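Local coordinates for protein angel homolog 2 (Homo sapiens, PDB 6RW0) that acts as a 2',3'-cyclic phosphatase of the CCR4 deadenylase family and probably binds the 3' untranslated regions of mRNA, at residues E114-L119 with G123-Y128; Q209-L214 with L286-N291; S396-Q401 with D417-L422; N48-S53 with P187-A192. All blocks are in the same frame, centred on the assembly; numbering follows the deposited sequence.

How the contacts relate
All four contacts belong to one chain with the two-sheet sandwich fold of DNase I-like enzymes. Contact 4 joins the two sheets. Contact 1 lays a helix on an end strand, 124-130, of the first sheet; its centre is about 20 Å from that of contact 4. Contact 3 reaches the same sheet through strand 421-428, the neighbour of strand 49-58 in contact 4. Contact 2 packs helix 203-220, the next helix after strand 189-195 of contact 4, against a long loop. Contacts 2 and 3 lie on opposite sides of the chain's centre, their centres about 30 Å apart. The bound magnesium ion is about 13 Å from the side chain of Leu419 in contact 3.

Contact 1: E114-L119 with G123-Y128; sequences EIRPSL and GYHCEY
A Schellman motif at the end of helix 108-121 brings Leu119 and Tyr124 together, where the chain leaves the helix and enters strand 124-130. Gly123 takes a positive phi of 101° in it. A CB there would jam against the carbonyl oxygen of the residue before. Tyr124 N donates to Leu119 O over 3.2 Å, the motif's 6→1 bond. The Tyr124 ring turns its edge to the same oxygen, and CD2 lies 3.3 Å from Leu119 O. The tyrosine hydroxyl bonds elsewhere, to Ala98 O. Helix and strand run nearly antiparallel, at 151°, with axes 8.4 Å apart. The helix thus lies on one face of an end strand of a seven-stranded sheet, part of the alpha/beta sandwich of DNase I-like enzymes. Between the layers, Leu119 CB rests on Cys126 SG at 3.7 Å. Cys142 on neighbouring strand 137-144, and Leu101 and Leu103 on strand 100-107 beyond, extend this apolar layer. One helical turn earlier, Arg116 reaches over to the strand. Its CG is anti to the backbone N (chi1 -162°) and the chain stays extended to NE, passing alongside Cys126 with CG 3.9 Å from Cys126 CB. Arg116 NH2 then donates to Cys126 O at 3.0 Å, in the carbonyl plane and on a lone pair, with the oxygen tilted from the guanidinium plane. With an alanine at Arg116, Cys126 O would probably lose this donor and Cys126 CB its aliphatic cover. Glu120 OE2 is a long, weak ion partner of the same guanidinium. Along the strand, His125 NE2 donates to Glu127 OE2 at 2.9 Å.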
# COMPACT_ATOMS: atom_id res chain seq x y z
N GLU A 114 17.03 -10.17 10.90
CA GLU A 114 15.94 -10.94 11.49
C GLU A 114 14.74 -11.16 10.57
O GLU A 114 14.24 -12.29 10.47
CB GLU A 114 15.42 -10.25 12.75
CG GLU A 114 16.44 -9.82 13.77
CD GLU A 114 15.82 -8.82 14.70
OE1 GLU A 114 15.18 -9.25 15.68
OE2 GLU A 114 15.92 -7.60 14.40
N ILE A 115 14.21 -10.12 9.94
CA ILE A 115 12.96 -10.29 9.14
C ILE A 115 13.18 -11.17 7.92
O ILE A 115 12.46 -12.13 7.77
CB ILE A 115 12.38 -8.92 8.74
CG1 ILE A 115 12.18 -8.00 9.94
CG2 ILE A 115 11.08 -9.13 7.98
CD1 ILE A 115 11.88 -6.58 9.56
N ARG A 116 14.16 -10.86 7.08
CA ARG A 116 14.38 -11.68 5.88
C ARG A 116 14.74 -13.13 6.26
O ARG A 116 14.13 -14.00 5.72
CB ARG A 116 15.43 -11.05 4.97
CG ARG A 116 15.37 -11.61 3.56
CD ARG A 116 16.45 -11.05 2.67
NE ARG A 116 16.17 -11.36 1.29
CZ ARG A 116 16.51 -12.49 0.70
NH1 ARG A 116 17.18 -13.39 1.38
NH2 ARG A 116 16.19 -12.70 -0.56
N PRO A 117 15.65 -13.42 7.20
CA PRO A 117 15.93 -14.81 7.52
C PRO A 117 14.68 -15.53 8.04
O PRO A 117 14.47 -16.63 7.70
CB PRO A 117 17.03 -14.73 8.57
CG PRO A 117 17.68 -13.42 8.33
CD PRO A 117 16.52 -12.52 7.95
N SER A 118 13.88 -14.86 8.87
CA SER A 118 12.69 -15.50 9.42
C SER A 118 11.68 -15.81 8.32
O SER A 118 11.09 -16.89 8.30
CB SER A 118 12.07 -14.62 10.50
OG SER A 118 12.93 -14.50 11.62
N LEU A 119 11.48 -14.88 7.39
CA LEU A 119 10.53 -15.14 6.31
C LEU A 119 11.04 -16.22 5.36
O LEU A 119 10.25 -17.05 4.89
CB LEU A 119 10.21 -13.86 5.56
CG LEU A 119 9.52 -12.78 6.40
CD1 LEU A 119 9.27 -11.50 5.60
CD2 LEU A 119 8.19 -13.30 6.95
N GLY A 123 9.42 -20.23 3.98
CA GLY A 123 9.18 -20.61 2.59
C GLY A 123 8.98 -19.43 1.67
O GLY A 123 8.54 -19.65 0.58
N TYR A 124 9.30 -18.22 2.10
CA TYR A 124 9.11 -17.03 1.25
C TYR A 124 10.41 -16.65 0.54
O TYR A 124 11.44 -16.76 1.13
CB TYR A 124 8.73 -15.80 2.06
CG TYR A 124 7.35 -15.84 2.65
CD1 TYR A 124 6.25 -15.55 1.88
CD2 TYR A 124 7.15 -16.21 3.96
CE1 TYR A 124 4.98 -15.61 2.40
CE2 TYR A 124 5.89 -16.28 4.50
CZ TYR A 124 4.80 -15.97 3.72
OH TYR A 124 3.55 -16.04 4.23
N HIS A 125 10.30 -16.23 -0.70
CA HIS A 125 11.38 -15.52 -1.40
C HIS A 125 11.09 -14.04 -1.15
O HIS A 125 10.00 -13.66 -1.41
CB HIS A 125 11.36 -15.82 -2.88
CG HIS A 125 12.40 -15.01 -3.55
ND1 HIS A 125 13.70 -15.29 -3.40
CD2 HIS A 125 12.34 -13.86 -4.21
CE1 HIS A 125 14.41 -14.40 -4.01
NE2 HIS A 125 13.60 -13.57 -4.52
N CYS A 126 12.05 -13.24 -0.73
CA CYS A 126 11.84 -11.85 -0.34
C CYS A 126 12.61 -10.90 -1.25
O CYS A 126 13.79 -11.11 -1.52
CB CYS A 126 12.33 -11.62 1.09
SG CYS A 126 11.49 -12.64 2.32
N GLU A 127 11.94 -9.82 -1.67
CA GLU A 127 12.57 -8.74 -2.43
C GLU A 127 12.30 -7.41 -1.75
O GLU A 127 11.16 -7.11 -1.39
CB GLU A 127 12.05 -8.70 -3.87
CG GLU A 127 12.47 -9.89 -4.72
CD GLU A 127 13.95 -9.90 -5.09
OE1 GLU A 127 14.65 -8.87 -4.92
OE2 GLU A 127 14.42 -10.96 -5.56
N TYR A 128 13.34 -6.59 -1.60
CA TYR A 128 13.27 -5.35 -0.84
C TYR A 128 13.62 -4.16 -1.70
O TYR A 128 14.45 -4.23 -2.61
CB TYR A 128 14.30 -5.42 0.29
CG TYR A 128 14.37 -4.30 1.31
CD1 TYR A 128 13.26 -3.90 2.03
CD2 TYR A 128 15.59 -3.72 1.62
CE1 TYR A 128 13.36 -2.92 3.00
CE2 TYR A 128 15.70 -2.74 2.59
CZ TYR A 128 14.59 -2.34 3.27
OH TYR A 128 14.73 -1.38 4.25

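Contact 2: Q209-L214 with L286-N291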
# COMPACT_ATOMS: atom_id res chain seq x y z
N GLN A 209 3.82 10.59 -7.34
CA GLN A 209 4.33 9.29 -6.90
C GLN A 209 3.41 8.17 -7.35
O GLN A 209 3.85 7.15 -7.89
CB GLN A 209 4.51 9.28 -5.39
CG GLN A 209 5.59 10.23 -4.89
CD GLN A 209 5.86 10.11 -3.40
OE1 GLN A 209 5.05 9.58 -2.65
NE2 GLN A 209 7.02 10.63 -2.98
N LEU A 210 2.11 8.33 -7.13
CA LEU A 210 1.16 7.32 -7.60
C LEU A 210 1.27 7.11 -9.11
O LEU A 210 1.28 5.97 -9.59
CB LEU A 210 -0.26 7.73 -7.21
CG LEU A 210 -1.37 6.82 -7.71
CD1 LEU A 210 -1.24 5.43 -7.11
CD2 LEU A 210 -2.73 7.40 -7.41
N ALA A 211 1.35 8.20 -9.88
CA ALA A 211 1.48 8.07 -11.33
C ALA A 211 2.73 7.28 -11.70
O ALA A 211 2.71 6.50 -12.66
CB ALA A 211 1.51 9.46 -11.97
N MET A 212 3.82 7.49 -10.97
CA MET A 212 5.05 6.75 -11.25
C MET A 212 4.87 5.27 -10.98
O MET A 212 5.34 4.43 -11.77
CB MET A 212 6.19 7.33 -10.41
CG MET A 212 6.60 8.72 -10.87
SD MET A 212 7.64 9.62 -9.69
CE MET A 212 9.16 8.95 -10.07
N LEU A 213 4.19 4.91 -9.89
CA LEU A 213 3.90 3.49 -9.65
C LEU A 213 3.00 2.93 -10.74
O LEU A 213 3.24 1.83 -11.27
CB LEU A 213 3.24 3.31 -8.29
CG LEU A 213 3.04 1.85 -7.87
CD1 LEU A 213 4.38 1.18 -7.62
CD2 LEU A 213 2.15 1.79 -6.64
N LEU A 214 1.93 3.66 -11.09
CA LEU A 214 1.02 3.18 -12.12
C LEU A 214 1.72 3.02 -13.46
O LEU A 214 1.44 2.07 -14.21
CB LEU A 214 -0.18 4.12 -12.25
CG LEU A 214 -1.12 4.17 -11.05
CD1 LEU A 214 -2.19 5.23 -11.29
CD2 LEU A 214 -1.77 2.83 -10.75
N LEU A 286 9.55 14.26 -16.45
CA LEU A 286 9.22 13.00 -15.76
C LEU A 286 9.05 11.88 -16.80
O LEU A 286 9.37 10.77 -16.50
CB LEU A 286 7.96 13.16 -14.91
CG LEU A 286 7.65 11.94 -14.06
CD1 LEU A 286 8.85 11.55 -13.22
CD2 LEU A 286 6.45 12.17 -13.17
N GLY A 287 8.51 12.18 -17.98
CA GLY A 287 8.30 11.16 -19.02
C GLY A 287 7.11 10.27 -18.76
O GLY A 287 7.18 9.12 -19.08
N ILE A 288 6.11 10.81 -18.09
CA ILE A 288 4.85 10.07 -17.81
C ILE A 288 3.69 10.91 -18.35
O ILE A 288 3.60 12.07 -18.01
CB ILE A 288 4.73 9.71 -16.33
CG1 ILE A 288 5.83 8.72 -15.93
CG2 ILE A 288 3.35 9.15 -16.03
CD1 ILE A 288 5.87 8.40 -14.45
N SER A 289 2.80 10.32 -19.14
CA SER A 289 1.66 11.04 -19.74
C SER A 289 0.57 11.26 -18.71
O SER A 289 0.58 10.63 -17.67
CB SER A 289 1.12 10.25 -20.91
OG SER A 289 0.34 9.17 -20.45
N GLN A 290 -0.48 11.98 -19.09
CA GLN A 290 -1.68 12.19 -18.24
C GLN A 290 -2.50 10.90 -18.10
O GLN A 290 -3.44 10.94 -17.37
CB GLN A 290 -2.56 13.32 -18.78
CG GLN A 290 -1.87 14.66 -18.78
CD GLN A 290 -1.55 15.11 -17.39
OE1 GLN A 290 -0.49 14.81 -16.88
NE2 GLN A 290 -2.48 15.81 -16.75
N ASN A 291 -2.26 9.85 -18.89
CA ASN A 291 -2.86 8.52 -18.72
C ASN A 291 -1.96 7.64 -17.82
O ASN A 291 -2.21 6.47 -17.79
CB ASN A 291 -3.13 7.87 -20.07
CG ASN A 291 -4.15 8.63 -20.88
OD1 ASN A 291 -4.93 9.39 -20.35
ND2 ASN A 291 -4.12 8.43 -22.18
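Met212 and Ile288 join helix 203-220 to the long loop between strands 253-255 and 329-331. The helix is one of those flanking the second sheet of the DNase I-like sandwich: on its sheet side, Leu213 and Leu214 touch Met233 of strand 231-236. The loop covers another side of it. The tight part is the end of Ile288. Its side chain is extended at chi2 (175°), which carries CD1 on to the helix surface. There Ile288 CD1 sits 3.7 Å from Met212 CG. It comes equally close to the backbone, 3.7 Å from Met212 CA. The isoleucine stands roughly perpendicular to the methionine chain and touches it with its terminal methyl. The contact is looser towards Ala211, where CB is 4.5 Å from Ile288 CG2. Trp282 also touches Ala211, and its NE1 bonds to Ile288 O, which ties the loop backbone down. Beyond Ile288 the loop turns to the partly exposed side. Ser289, Gln290 and Asn291 do not touch the helix segment. Instead Asn291 N bonds to Ser289 OG at 3.1 Å in an ST turn, and Asn291 OD1 takes a bond from Gln331 NE2. At the buried end, Leu286 meets Met212 twice. The methionine chain bends at chi3 (82°), and its methyl CE comes to 4.1 Å from Leu286 CD1, while Leu286 CD2 lies 4.1 Å from Met212 CG.

Contact 3: S396-Q401 with D417-L422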
# COMPACT_ATOMS: atom_id res chain seq x y z
N SER A 396 -11.83 -9.24 8.02
CA SER A 396 -12.54 -8.01 8.34
C SER A 396 -11.69 -7.08 9.22
O SER A 396 -10.88 -7.52 10.04
CB SER A 396 -13.87 -8.32 9.01
OG SER A 396 -13.70 -8.97 10.25
N LEU A 397 -11.90 -5.78 9.05
CA LEU A 397 -11.16 -4.70 9.75
C LEU A 397 -11.93 -4.32 11.02
O LEU A 397 -12.84 -5.03 11.39
CB LEU A 397 -10.97 -3.57 8.72
CG LEU A 397 -9.78 -3.75 7.78
CD1 LEU A 397 -9.84 -2.71 6.68
CD2 LEU A 397 -8.47 -3.66 8.53
N LEU A 398 -11.50 -3.29 11.71
CA LEU A 398 -12.09 -2.84 12.97
C LEU A 398 -12.39 -1.35 12.90
O LEU A 398 -12.00 -0.71 11.97
CB LEU A 398 -11.08 -3.12 14.09
CG LEU A 398 -10.67 -4.58 14.26
CD1 LEU A 398 -9.57 -4.68 15.28
CD2 LEU A 398 -11.85 -5.43 14.66
N THR A 399 -13.16 -0.88 13.85
CA THR A 399 -13.48 0.55 13.99
C THR A 399 -12.47 1.23 14.91
O THR A 399 -11.73 0.56 15.59
CB THR A 399 -14.90 0.76 14.53
OG1 THR A 399 -14.88 0.34 15.88
CG2 THR A 399 -15.96 0.02 13.75
N GLU A 400 -12.48 2.55 14.91
CA GLU A 400 -11.64 3.39 15.78
C GLU A 400 -12.00 3.04 17.23
O GLU A 400 -11.12 2.90 18.02
CB GLU A 400 -11.91 4.86 15.48
CG GLU A 400 -11.21 5.81 16.42
CD GLU A 400 -11.42 7.28 16.07
OE1 GLU A 400 -12.13 7.53 15.12
OE2 GLU A 400 -10.87 8.11 16.77
N GLN A 401 -13.29 2.92 17.53
CA GLN A 401 -13.75 2.60 18.90
C GLN A 401 -13.23 1.22 19.31
O GLN A 401 -12.80 1.09 20.43
CB GLN A 401 -15.26 2.67 19.00
CG GLN A 401 -15.75 2.47 20.42
CD GLN A 401 -17.24 2.40 20.59
OE1 GLN A 401 -18.00 2.37 19.63
NE2 GLN A 401 -17.67 2.34 21.83
N ASP A 417 1.33 0.08 14.52
CA ASP A 417 0.26 1.08 14.54
C ASP A 417 -0.69 0.93 13.36
O ASP A 417 -1.65 1.71 13.26
CB ASP A 417 0.77 2.52 14.71
CG ASP A 417 1.69 2.98 13.61
OD1 ASP A 417 2.17 2.15 12.82
OD2 ASP A 417 1.93 4.21 13.54
N HIS A 418 -0.48 -0.06 12.51
CA HIS A 418 -1.44 -0.43 11.48
C HIS A 418 -1.94 -1.85 11.71
O HIS A 418 -1.31 -2.65 12.41
CB HIS A 418 -0.83 -0.40 10.07
CG HIS A 418 -0.38 0.95 9.64
ND1 HIS A 418 -0.93 1.61 8.56
CD2 HIS A 418 0.56 1.78 10.15
CE1 HIS A 418 -0.34 2.79 8.42
NE2 HIS A 418 0.56 2.91 9.38
N LEU A 419 -3.12 -2.16 11.10
CA LEU A 419 -3.59 -3.53 11.04
C LEU A 419 -3.20 -4.17 9.71
O LEU A 419 -3.16 -3.48 8.68
CB LEU A 419 -5.11 -3.56 11.11
CG LEU A 419 -5.73 -3.06 12.41
CD1 LEU A 419 -7.25 -3.01 12.29
CD2 LEU A 419 -5.34 -3.95 13.57
N PRO A 420 -2.92 -5.47 9.68
CA PRO A 420 -2.69 -6.14 8.40
C PRO A 420 -3.99 -6.35 7.64
O PRO A 420 -5.02 -6.69 8.22
CB PRO A 420 -2.06 -7.48 8.80
CG PRO A 420 -2.59 -7.74 10.18
CD PRO A 420 -2.74 -6.39 10.83
N LEU A 421 -3.93 -6.16 6.32
CA LEU A 421 -5.03 -6.44 5.41
C LEU A 421 -4.75 -7.79 4.77
O LEU A 421 -3.59 -8.14 4.52
CB LEU A 421 -5.08 -5.36 4.33
CG LEU A 421 -5.74 -4.03 4.72
CD1 LEU A 421 -5.01 -3.31 5.84
CD2 LEU A 421 -5.85 -3.11 3.49
N LEU A 422 -5.80 -8.57 4.52
CA LEU A 422 -5.61 -9.91 3.98
C LEU A 422 -6.78 -10.26 3.09
O LEU A 422 -7.94 -10.07 3.47
CB LEU A 422 -5.47 -10.92 5.12
CG LEU A 422 -5.21 -12.38 4.76
CD1 LEU A 422 -3.86 -12.61 4.09
CD2 LEU A 422 -5.32 -13.23 6.05
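Leu419 CD1 is the methyl on which two leucines of segment 396-401 converge. Leu397 CD2 approaches it to 4.0 Å, the two side chains lying alongside each other and running opposite ways. Leu398 CD1 lies 4.1 Å from Leu419 CD1, its side chain set crosswise to that of Leu419. Leu397 CD2 also comes to 4.4 Å from Leu421 CD1, so this one methyl spans two residues of the facing segment. Leu419 gets there with CG anti to its carbonyl carbon (chi1 -64°). All four side chains are buried, and the contact is purely apolar. Further out, the backbones are held by shared neighbours. Leu398 pairs with Val352 and Leu419 with Thr353, so both segments bond to the same piece of chain. Arg18 also bridges them: its NE bonds to Ser396 O and its NH1 to Pro420 O. Segment 417-422 leads into strand 421-428 of the DNase I-like sandwich, where Leu421 pairs with Ser56 of strand 49-58. It carries all but the first residue of the Ser-Asp-His-x-Pro sequence characteristic of this family, with Leu419 as its x. His418 ND1 bonds to Asp364 OD2, and Asp417 OD2 to Tyr72 OH. On the other segment, Thr399 is the N-cap of helix 400-405. Its side chain caps a backbone N just past Gln401, and Asp402 OD2 accepts from Thr399 N, the reciprocal bond of a capping box.

Contact 4: N48-S53 with P187-A192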
# COMPACT_ATOMS: atom_id res chain seq x y z
N ASN A 48 -10.97 -25.39 -12.89
CA ASN A 48 -9.68 -24.89 -13.43
C ASN A 48 -9.43 -23.50 -12.83
O ASN A 48 -9.96 -22.55 -13.37
CB ASN A 48 -9.70 -24.80 -14.95
CG ASN A 48 -9.77 -26.15 -15.61
OD1 ASN A 48 -9.05 -27.07 -15.23
ND2 ASN A 48 -10.62 -26.28 -16.61
N LYS A 49 -8.64 -23.40 -11.77
CA LYS A 49 -8.43 -22.12 -11.07
C LYS A 49 -7.10 -22.12 -10.34
O LYS A 49 -6.57 -23.18 -10.09
CB LYS A 49 -9.53 -21.98 -10.01
CG LYS A 49 -9.23 -22.78 -8.74
CD LYS A 49 -10.40 -23.42 -8.08
CE LYS A 49 -10.02 -24.54 -7.13
NZ LYS A 49 -8.92 -24.18 -6.22
N PHE A 50 -6.59 -20.94 -10.02
CA PHE A 50 -5.39 -20.75 -9.19
C PHE A 50 -5.83 -19.83 -8.05
O PHE A 50 -6.22 -18.74 -8.35
CB PHE A 50 -4.23 -20.15 -9.99
CG PHE A 50 -3.01 -19.84 -9.17
CD1 PHE A 50 -2.18 -20.83 -8.71
CD2 PHE A 50 -2.70 -18.53 -8.84
CE1 PHE A 50 -1.05 -20.53 -7.97
CE2 PHE A 50 -1.58 -18.24 -8.09
CZ PHE A 50 -0.76 -19.23 -7.66
N ASP A 51 -5.75 -20.27 -6.80
CA ASP A 51 -6.19 -19.46 -5.64
C ASP A 51 -4.94 -19.01 -4.90
O ASP A 51 -4.02 -19.78 -4.82
CB ASP A 51 -7.09 -20.27 -4.70
CG ASP A 51 -8.47 -20.56 -5.26
OD1 ASP A 51 -8.81 -20.02 -6.28
OD2 ASP A 51 -9.18 -21.33 -4.63
N PHE A 52 -4.90 -17.77 -4.43
CA PHE A 52 -3.74 -17.26 -3.68
C PHE A 52 -4.22 -16.15 -2.77
O PHE A 52 -5.15 -15.47 -3.09
CB PHE A 52 -2.62 -16.79 -4.62
CG PHE A 52 -2.97 -15.59 -5.45
CD1 PHE A 52 -3.77 -15.70 -6.57
CD2 PHE A 52 -2.51 -14.34 -5.10
CE1 PHE A 52 -4.09 -14.59 -7.32
CE2 PHE A 52 -2.83 -13.24 -5.86
CZ PHE A 52 -3.62 -13.36 -6.97
N SER A 53 -3.52 -16.00 -1.67
CA SER A 53 -3.80 -14.97 -0.69
C SER A 53 -2.69 -13.93 -0.65
O SER A 53 -1.53 -14.21 -0.96
CB SER A 53 -3.98 -15.59 0.71
OG SER A 53 -2.83 -16.33 1.08
N PRO A 187 -1.73 -16.90 -17.03
CA PRO A 187 -1.02 -15.63 -17.07
C PRO A 187 -0.16 -15.43 -15.84
O PRO A 187 -0.37 -16.02 -14.77
CB PRO A 187 -2.15 -14.59 -17.10
CG PRO A 187 -3.26 -15.24 -16.40
CD PRO A 187 -3.18 -16.71 -16.80
N ALA A 188 0.80 -14.52 -15.99
CA ALA A 188 1.52 -13.99 -14.86
C ALA A 188 0.60 -13.10 -14.03
O ALA A 188 -0.46 -12.66 -14.48
CB ALA A 188 2.70 -13.16 -15.34
N ILE A 189 1.04 -12.83 -12.80
CA ILE A 189 0.38 -11.89 -11.89
C ILE A 189 1.38 -10.80 -11.53
O ILE A 189 2.53 -11.09 -11.19
CB ILE A 189 -0.14 -12.59 -10.63
CG1 ILE A 189 -1.16 -13.66 -11.05
CG2 ILE A 189 -0.77 -11.58 -9.67
CD1 ILE A 189 -1.62 -14.52 -9.92
N CYS A 190 0.94 -9.56 -11.60
CA CYS A 190 1.76 -8.41 -11.28
C CYS A 190 1.38 -7.94 -9.88
O CYS A 190 0.22 -7.60 -9.64
CB CYS A 190 1.49 -7.31 -12.30
SG CYS A 190 2.41 -5.80 -11.98
N VAL A 191 2.35 -7.92 -8.97
CA VAL A 191 2.13 -7.48 -7.60
C VAL A 191 2.92 -6.21 -7.36
O VAL A 191 4.15 -6.19 -7.57
CB VAL A 191 2.54 -8.56 -6.58
CG1 VAL A 191 2.30 -8.08 -5.16
CG2 VAL A 191 1.79 -9.85 -6.84
N ALA A 192 2.24 -5.17 -6.92
CA ALA A 192 2.85 -3.87 -6.66
C ALA A 192 2.65 -3.50 -5.21
O ALA A 192 1.66 -3.89 -4.58
CB ALA A 192 2.24 -2.81 -7.56
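Strands 49-58 and 189-195 belong to the two different sheets of the DNase I-like sandwich, and the CA atoms of Phe52 and Ile189 lie 10.6 Å apart. The strands therefore meet through side chains alone, across the interior between the layers. Ile189 is the centre of the contact. Its CG1 stands beside the backbone N (chi1 -60°), and CD1 extends towards the two phenylalanines. Phe50 comes to it obliquely, with CE2 4.1 Å from Ile189 CD1. The Phe50 ring also meets the ring of Phe148, their planes at about 75°. Pro179 touches both Phe50 and Ile189, so strand 171-179 adds to the same apolar filling. Between the two phenylalanines, Asp51 OD1 forms a salt bridge with Arg426 NE on the adjacent strand 421-428. Lys49 NZ makes a second salt bridge to Asp51 OD2 at 3.3 Å, its hydrogen bond weak. Phe52 makes the closer contact. Its CG stands between the backbone N and the carbonyl carbon (chi1 66°). The phenylalanine and the isoleucine extend towards each other, the methyl lying obliquely to the ring. Ile189 CD1 is 3.6 Å from Phe52 CE1 and 3.7 Å from Phe52 CZ.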